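Long-range contact in 3-dehydroquinate dehydratase (Enterococcus faecalis, PDB 4PH6), which catalyses the cis-dehydration of 3-dehydroquinate to 3-dehydroshikimate through a covalent imine intermediate, the third step of the chorismate pathway: residues T182-L187 and T205-Q210. Numbering follows the deposited sequence.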
# COMPACT_ATOMS: atom_id res chain seq x y z
N THR A 182 5.57 11.04 -4.14
CA THR A 182 4.70 12.11 -3.64
C THR A 182 3.34 12.13 -4.36
O THR A 182 2.30 12.27 -3.71
CB THR A 182 5.37 13.49 -3.81
OG1 THR A 182 6.58 13.51 -3.07
CG2 THR A 182 4.46 14.61 -3.31
N ASP A 183 3.34 12.02 -5.68
CA ASP A 183 2.12 12.01 -6.46
C ASP A 183 1.18 10.87 -6.05
O ASP A 183 -0.04 11.00 -6.12
CB ASP A 183 2.43 11.88 -7.96
CG ASP A 183 3.07 13.12 -8.55
OD1 ASP A 183 3.02 14.21 -7.92
OD2 ASP A 183 3.61 13.00 -9.66
N VAL A 184 1.77 9.75 -5.63
CA VAL A 184 0.95 8.62 -5.21
C VAL A 184 0.27 8.96 -3.89
O VAL A 184 -0.90 8.66 -3.68
CB VAL A 184 1.77 7.33 -5.07
CG1 VAL A 184 0.85 6.15 -4.73
CG2 VAL A 184 2.54 7.07 -6.35
N LEU A 185 1.01 9.61 -3.00
CA LEU A 185 0.43 10.07 -1.75
C LEU A 185 -0.67 11.10 -2.02
O LEU A 185 -1.71 11.09 -1.37
CB LEU A 185 1.52 10.66 -0.86
CG LEU A 185 2.36 9.61 -0.13
CD1 LEU A 185 3.56 10.27 0.59
CD2 LEU A 185 1.50 8.85 0.86
N THR A 186 -0.42 11.99 -2.98
CA THR A 186 -1.39 13.00 -3.36
C THR A 186 -2.73 12.33 -3.72
O THR A 186 -3.77 12.66 -3.15
CB THR A 186 -0.88 13.85 -4.54
OG1 THR A 186 0.31 14.54 -4.15
CG2 THR A 186 -1.95 14.84 -4.98
N LEU A 187 -2.66 11.36 -4.63
CA LEU A 187 -3.83 10.56 -5.01
C LEU A 187 -4.48 9.87 -3.80
O LEU A 187 -5.69 9.96 -3.61
CB LEU A 187 -3.43 9.53 -6.08
CG LEU A 187 -4.55 8.70 -6.72
CD1 LEU A 187 -4.83 7.43 -5.91
CD2 LEU A 187 -5.82 9.52 -6.91
N THR A 205 -10.76 5.48 -7.26
CA THR A 205 -9.54 6.19 -7.61
C THR A 205 -8.40 5.24 -7.83
O THR A 205 -8.40 4.12 -7.31
CB THR A 205 -9.10 7.17 -6.51
OG1 THR A 205 -8.63 6.42 -5.39
CG2 THR A 205 -10.27 8.09 -6.09
N MET A 206 -7.42 5.70 -8.60
CA MET A 206 -6.19 4.94 -8.71
C MET A 206 -5.06 5.81 -9.21
O MET A 206 -5.25 6.76 -9.98
CB MET A 206 -6.37 3.72 -9.63
CG MET A 206 -6.57 4.04 -11.08
SD MET A 206 -8.04 3.22 -11.71
CE MET A 206 -9.28 4.17 -10.84
N SER A 207 -3.88 5.49 -8.71
CA SER A 207 -2.62 6.03 -9.16
C SER A 207 -2.01 5.01 -10.12
O SER A 207 -1.77 3.86 -9.74
CB SER A 207 -1.72 6.31 -7.96
OG SER A 207 -0.43 6.74 -8.34
N MET A 208 -1.80 5.41 -11.37
CA MET A 208 -1.47 4.47 -12.44
C MET A 208 0.02 4.08 -12.48
O MET A 208 0.82 4.68 -11.82
CB MET A 208 -1.89 5.04 -13.80
CG MET A 208 -3.41 5.15 -13.97
SD MET A 208 -3.93 5.61 -15.63
CE MET A 208 -3.61 7.36 -15.65
N GLY A 209 0.36 3.06 -13.26
CA GLY A 209 1.75 2.64 -13.38
C GLY A 209 2.30 1.85 -12.21
O GLY A 209 1.58 1.53 -11.27
N GLN A 210 3.58 1.53 -12.27
CA GLN A 210 4.24 0.74 -11.24
C GLN A 210 4.31 1.49 -9.91
O GLN A 210 4.21 0.89 -8.85
CB GLN A 210 5.65 0.34 -11.69
CG GLN A 210 6.30 -0.75 -10.85
CD GLN A 210 5.55 -2.06 -10.95
OE1 GLN A 210 5.19 -2.66 -9.94
NE2 GLN A 210 5.30 -2.51 -12.17
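Val184 and Leu187 of helix segment 182-187 pack against strand 205-207, whose axis runs antiparallel to that of the helix segment (176°) at a closest approach of 8.2 Å. The backbones come nearest at Val184 and Ser207, with 5.9 Å between their CA atoms. No hydrogen bond links the two segments, and the contact rests on van der Waals packing.

Leu187 contributes the largest share. A chi1 of -173° sets CG opposite the backbone N and sends the branch out from the helix to settle against the strand backbone between Thr205 and Ser207. Its CD1 lies 3.5 Å from Ser207 N and also touches Met206 C, so one methyl rests against this peptide link. The same CD1 meets Ser207 CB, while the other methyl, Leu187 CD2, reaches Thr205 CB at 4.1 Å. The Leu187 and Thr205 side chains pass alongside each other in opposite directions; Thr205 OG1 is hydrogen-bonded to Thr191 OG1, one helical turn beyond Leu187. One turn before Leu187, Val184 meets Ser207 with both methyls, CG2 approaching Ser207 OG to 3.6 Å. This buried hydroxyl thus ends against hydrocarbon and has no hydrogen-bonding partner in the model.

Met206 directs its CB away from the helix, and its side chain lies in the barrel close to Lys173 and Arg216, which are predicted to form the Schiff base and to bind 3-dehydroquinate, respectively. Thr205 and Ser207 instead face outward to the helical layer, as expected of a (beta/alpha)8 barrel. The contact belongs to the beta-alpha-beta unit of strand 171-176, helix 181-197 and strand 203-207. Leu187 also packs on Val176 of the adjacent parallel strand, Thr205 touches Leu161 of helix 154-166, and Leu185, on the helix face turned from the strand, meets Phe222 of the second subunit.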